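Local coordinates for Pbp related beta-lactamase (Pyrococcus abyssi, PDB 2QMI), which probably acts as a serine peptidase of the penicillin-binding protein and beta-lactamase family, working as a self-compartmentalizing octamer, at residues I26-G30 with D31-A35; K187-P191 with L192-R196. All blocks are in the same frame, centred on the assembly; numbering follows the deposited sequence.

How the contacts relate
Both contacts are turns that reverse or redirect the chain within the beta-lactamase-type domain: contact 1 is a tight hairpin at the edge of the large antiparallel sheet, and contact 2 closes helix 180-189. Their centres lie about 19 Å apart and their nearest atoms about 11 Å apart, so they do not touch. Helix 241-252 links them, since Ile27 and Val32 of contact 1 pack on it, as do Leu192 and Met194 of contact 2. Contact 2 also rests on helix 61-74, near whose start Ser59 and Lys62 form a pattern consistent with the SxxK motif of this family; neither contact supplies a residue of that motif.

Contact 1: residues I26-G30 with D31-A35; sequences IIKDG and DVVYA
Ile26 and Lys28 are tied to Val33, Tyr34 and Asp31 by four backbone hydrogen bonds. Near the turn, Lys28 N gives a bond of 3.0 Å to Asp31 O, and the return bond from Asp31 N to Lys28 O is longer, 3.3 Å, with the donor 50° above the carbonyl plane. Further along, Val33 N reaches Ile26 O at 2.9 Å while Ile26 N goes to Tyr34 O at 2.7 Å. Val33 and Tyr34 are thus both set against Ile26, and Val33 has near-helical backbone angles, consistent with a beta bulge.

Apolar contacts lie mainly on the side of Ile26, Lys28 and Tyr34. With CG1 anti to the carbonyl carbon (chi1 -53°), Ile26 crosses Tyr34 at a slant, CG1 at the ring edge and in its plane, CD1 within 3.3 Å of Tyr34 CD2. Lys28 CB presses on Val33 CG1 at 3.4 Å, tighter than usual van der Waals contact. The Tyr34 hydroxyl is held by Glu7.

Two like charges meet at the turn, Asp29 OD1 lying 3.2 Å from Asp31 OD2 with the carboxylate planes 86° apart; Lys320 lies beside Asp29.

Asp29 and Gly30 occupy the corners of a type II' turn from Lys28 to Asp31, the tight connection of a two-residue beta hairpin, here joining strands 21-28 and 31-38 at the sheet margin.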
loop_
_atom_site.group_PDB
_atom_site.type_symbol
_atom_site.label_atom_id
_atom_site.label_comp_id
_atom_site.label_asym_id
_atom_site.label_seq_id
_atom_site.Cartn_x
_atom_site.Cartn_y
_atom_site.Cartn_z
ATOM N N ILE A 26 -32.220 -2.113 -41.014
ATOM C CA ILE A 26 -31.784 -2.672 -42.295
ATOM C C ILE A 26 -32.698 -2.258 -43.437
ATOM O O ILE A 26 -33.922 -2.316 -43.316
ATOM C CB ILE A 26 -31.750 -4.214 -42.269
ATOM C CG1 ILE A 26 -30.928 -4.708 -41.083
ATOM C CG2 ILE A 26 -31.124 -4.739 -43.558
ATOM C CD1 ILE A 26 -30.807 -6.219 -41.035
ATOM N N ILE A 27 -32.087 -1.855 -44.547
ATOM C CA ILE A 27 -32.822 -1.428 -45.731
ATOM C C ILE A 27 -32.637 -2.400 -46.889
ATOM O O ILE A 27 -31.508 -2.662 -47.320
ATOM C CB ILE A 27 -32.342 -0.057 -46.246
ATOM C CG1 ILE A 27 -32.210 0.936 -45.096
ATOM C CG2 ILE A 27 -33.320 0.468 -47.286
ATOM C CD1 ILE A 27 -31.635 2.254 -45.529
ATOM N N LYS A 28 -33.756 -2.919 -47.389
ATOM C CA LYS A 28 -33.776 -3.836 -48.524
ATOM C C LYS A 28 -34.485 -3.020 -49.599
ATOM O O LYS A 28 -35.706 -2.830 -49.539
ATOM C CB LYS A 28 -34.599 -5.078 -48.201
ATOM C CG LYS A 28 -34.573 -6.169 -49.266
ATOM C CD LYS A 28 -33.449 -7.157 -49.014
ATOM C CE LYS A 28 -33.602 -8.408 -49.870
ATOM N NZ LYS A 28 -33.619 -8.104 -51.335
ATOM N N ASP A 29 -33.704 -2.540 -50.568
ATOM C CA ASP A 29 -34.178 -1.689 -51.656
ATOM C C ASP A 29 -34.883 -0.413 -51.172
ATOM O O ASP A 29 -34.207 0.565 -50.789
ATOM C CB ASP A 29 -35.051 -2.471 -52.677
ATOM C CG ASP A 29 -36.213 -3.218 -52.046
ATOM O OD1 ASP A 29 -37.138 -2.565 -51.518
ATOM O OD2 ASP A 29 -36.208 -4.471 -52.092
ATOM N N GLY A 30 -36.214 -0.399 -51.160
ATOM C CA GLY A 30 -36.906 0.809 -50.738
ATOM C C GLY A 30 -37.688 0.732 -49.439
ATOM O O GLY A 30 -38.641 1.494 -49.233
ATOM N N ASP A 31 -37.291 -0.163 -48.546
ATOM C CA ASP A 31 -38.013 -0.303 -47.293
ATOM C C ASP A 31 -37.118 -0.764 -46.146
ATOM O O ASP A 31 -36.139 -1.482 -46.349
ATOM C CB ASP A 31 -39.151 -1.320 -47.468
ATOM C CG ASP A 31 -39.806 -1.241 -48.849
ATOM O OD1 ASP A 31 -40.458 -0.211 -49.154
ATOM O OD2 ASP A 31 -39.663 -2.212 -49.635
ATOM N N VAL A 32 -37.461 -0.332 -44.940
ATOM C CA VAL A 32 -36.747 -0.748 -43.743
ATOM C C VAL A 32 -37.422 -2.092 -43.480
ATOM O O VAL A 32 -38.625 -2.133 -43.209
ATOM C CB VAL A 32 -37.033 0.226 -42.564
ATOM C CG1 VAL A 32 -36.449 -0.317 -41.271
ATOM C CG2 VAL A 32 -36.454 1.606 -42.881
ATOM N N VAL A 33 -36.672 -3.187 -43.587
ATOM C CA VAL A 33 -37.250 -4.518 -43.388
ATOM C C VAL A 33 -36.925 -5.138 -42.033
ATOM O O VAL A 33 -37.393 -6.237 -41.718
ATOM C CB VAL A 33 -36.771 -5.510 -44.490
ATOM C CG1 VAL A 33 -37.017 -4.913 -45.878
ATOM C CG2 VAL A 33 -35.306 -5.841 -44.303
ATOM N N TYR A 34 -36.125 -4.437 -41.233
ATOM C CA TYR A 34 -35.721 -4.940 -39.928
ATOM C C TYR A 34 -35.101 -3.826 -39.095
ATOM O O TYR A 34 -34.145 -3.181 -39.519
ATOM C CB TYR A 34 -34.704 -6.068 -40.100
ATOM C CG TYR A 34 -34.153 -6.606 -38.800
ATOM C CD1 TYR A 34 -34.940 -7.395 -37.955
ATOM C CD2 TYR A 34 -32.845 -6.325 -38.409
ATOM C CE1 TYR A 34 -34.432 -7.895 -36.753
ATOM C CE2 TYR A 34 -32.330 -6.819 -37.209
ATOM C CZ TYR A 34 -33.128 -7.603 -36.388
ATOM O OH TYR A 34 -32.606 -8.107 -35.213
ATOM N N ALA A 35 -35.663 -3.604 -37.915
ATOM C CA ALA A 35 -35.179 -2.578 -37.003
ATOM C C ALA A 35 -35.318 -3.144 -35.605
ATOM O O ALA A 35 -36.362 -3.695 -35.249
ATOM C CB ALA A 35 -36.007 -1.301 -37.148
#

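Contact 2: residues K187-P191 with L192-R196; sequences KILEP and LGMNR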
loop_
_atom_site.group_PDB
_atom_site.type_symbol
_atom_site.label_atom_id
_atom_site.label_comp_id
_atom_site.label_asym_id
_atom_site.label_seq_id
_atom_site.Cartn_x
_atom_site.Cartn_y
_atom_site.Cartn_z
ATOM N N LYS A 187 -31.994 22.402 -45.157
ATOM C CA LYS A 187 -31.700 21.825 -46.468
ATOM C C LYS A 187 -31.571 20.305 -46.565
ATOM O O LYS A 187 -31.481 19.768 -47.678
ATOM C CB LYS A 187 -30.419 22.449 -47.031
ATOM C CG LYS A 187 -30.388 23.963 -46.996
ATOM C CD LYS A 187 -31.574 24.569 -47.730
ATOM C CE LYS A 187 -31.618 26.083 -47.548
ATOM N NZ LYS A 187 -32.712 26.690 -48.344
ATOM N N ILE A 188 -31.575 19.602 -45.432
ATOM C CA ILE A 188 -31.399 18.149 -45.469
ATOM C C ILE A 188 -32.303 17.313 -44.563
ATOM O O ILE A 188 -33.006 16.422 -45.037
ATOM C CB ILE A 188 -29.915 17.774 -45.169
ATOM C CG1 ILE A 188 -29.011 18.301 -46.289
ATOM C CG2 ILE A 188 -29.758 16.262 -45.060
ATOM C CD1 ILE A 188 -27.520 18.067 -46.053
ATOM N N LEU A 189 -32.277 17.590 -43.267
ATOM C CA LEU A 189 -33.080 16.836 -42.314
ATOM C C LEU A 189 -34.599 16.919 -42.512
ATOM O O LEU A 189 -35.275 15.892 -42.543
ATOM C CB LEU A 189 -32.728 17.264 -40.886
ATOM C CG LEU A 189 -31.285 16.982 -40.461
ATOM C CD1 LEU A 189 -31.112 17.288 -38.965
ATOM C CD2 LEU A 189 -30.950 15.521 -40.759
ATOM N N GLU A 190 -35.136 18.128 -42.639
ATOM C CA GLU A 190 -36.582 18.280 -42.808
ATOM C C GLU A 190 -37.068 17.725 -44.147
ATOM O O GLU A 190 -38.031 16.970 -44.189
ATOM C CB GLU A 190 -36.991 19.750 -42.619
ATOM C CG GLU A 190 -36.636 20.280 -41.228
ATOM C CD GLU A 190 -37.186 21.672 -40.928
ATOM O OE1 GLU A 190 -36.990 22.593 -41.755
ATOM O OE2 GLU A 190 -37.805 21.846 -39.845
ATOM N N PRO A 191 -36.411 18.083 -45.259
ATOM C CA PRO A 191 -36.871 17.541 -46.541
ATOM C C PRO A 191 -36.734 16.021 -46.625
ATOM O O PRO A 191 -37.387 15.371 -47.449
ATOM C CB PRO A 191 -35.991 18.264 -47.566
ATOM C CG PRO A 191 -34.773 18.660 -46.773
ATOM C CD PRO A 191 -35.361 19.092 -45.465
ATOM N N LEU A 192 -35.885 15.452 -45.771
ATOM C CA LEU A 192 -35.675 14.005 -45.757
ATOM C C LEU A 192 -36.567 13.321 -44.716
ATOM O O LEU A 192 -36.591 12.096 -44.620
ATOM C CB LEU A 192 -34.203 13.688 -45.476
ATOM C CG LEU A 192 -33.416 12.945 -46.557
ATOM C CD1 LEU A 192 -33.724 13.508 -47.939
ATOM C CD2 LEU A 192 -31.925 13.058 -46.242
ATOM N N GLY A 193 -37.290 14.118 -43.939
ATOM C CA GLY A 193 -38.187 13.569 -42.932
ATOM C C GLY A 193 -37.570 13.141 -41.608
ATOM O O GLY A 193 -38.233 12.486 -40.794
ATOM N N MET A 194 -36.311 13.510 -41.385
ATOM C CA MET A 194 -35.609 13.160 -40.155
ATOM C C MET A 194 -35.954 14.155 -39.058
ATOM O O MET A 194 -35.225 15.126 -38.833
ATOM C CB MET A 194 -34.104 13.147 -40.417
ATOM C CG MET A 194 -33.689 12.007 -41.337
ATOM S SD MET A 194 -32.226 12.331 -42.301
ATOM C CE MET A 194 -30.922 12.018 -41.047
ATOM N N ASN A 195 -37.069 13.899 -38.376
ATOM C CA ASN A 195 -37.552 14.780 -37.323
ATOM C C ASN A 195 -37.012 14.478 -35.933
ATOM O O ASN A 195 -37.410 15.125 -34.966
ATOM C CB ASN A 195 -39.081 14.756 -37.295
ATOM C CG ASN A 195 -39.691 15.062 -38.658
ATOM O OD1 ASN A 195 -39.427 16.112 -39.253
ATOM N ND2 ASN A 195 -40.514 14.140 -39.158
ATOM N N ARG A 196 -36.118 13.499 -35.829
ATOM C CA ARG A 196 -35.521 13.155 -34.538
ATOM C C ARG A 196 -33.998 13.057 -34.653
ATOM O O ARG A 196 -33.364 12.142 -34.125
ATOM C CB ARG A 196 -36.130 11.855 -33.992
ATOM C CG ARG A 196 -37.612 12.015 -33.642
ATOM C CD ARG A 196 -38.219 10.822 -32.907
ATOM N NE ARG A 196 -37.612 10.586 -31.598
ATOM C CZ ARG A 196 -36.845 9.540 -31.316
ATOM N NH1 ARG A 196 -36.594 8.635 -32.250
ATOM N NH2 ARG A 196 -36.318 9.402 -30.106
HETATM O O HOH W 1 -39.897 16.996 -42.370
#
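Met194 meets Leu189 because its chain leaves with CG anti to the carbonyl carbon and then bends at the last torsion (chi3 79°), which carries CE across Leu189. The two side chains cross at about a right angle, Met194 CE lying 3.5 Å from Leu189 CD2, with the sulphur alongside the same methyl. Ile188 and Leu192 instead lie side by side and point the same way, Ile188 CG2 and Leu192 CD2 being 4.0 Å apart. Closer in, Leu192 CB sits only 3.0 Å from Ile188 O.

These pairs are brought together by the way the backbone leaves the helix. Gly193 takes a positive phi of 81°, the C-prime residue of a Schellman motif; at these backbone angles a side chain would jam against the carbonyl oxygen of Leu192, the residue before. Met194 N bonds to Leu189 O at 2.8 Å, and within that wider loop Gly193 N bonds to Glu190 O at 3.0 Å, closing a type I turn from Glu190 to Gly193. The second donor stands well above the carbonyl plane, 67° out of it, while Leu192 N makes only weak bonds to Ile188 O and Leu189 O. Glu190 O has a further partner in a water, which donates to it at 2.6 Å and, at 3.3 Å, to Asn195 OD1, so the water links the turn to Asn195. Met194 then centres an inverse gamma turn that redirects the backbone.

Leu189 and Met194 together face Phe64 of helix 61-74, and Ile188 packs on Leu67 of the same helix. Leu192 and Met194 also touch Tyr247 of helix 241-252, whose Lys246 bonds to Gly193 O. The Schellman turn thus lies at the end of helix 180-189, in contact with helices 61-74 and 241-252, before the loop to helix 201-204.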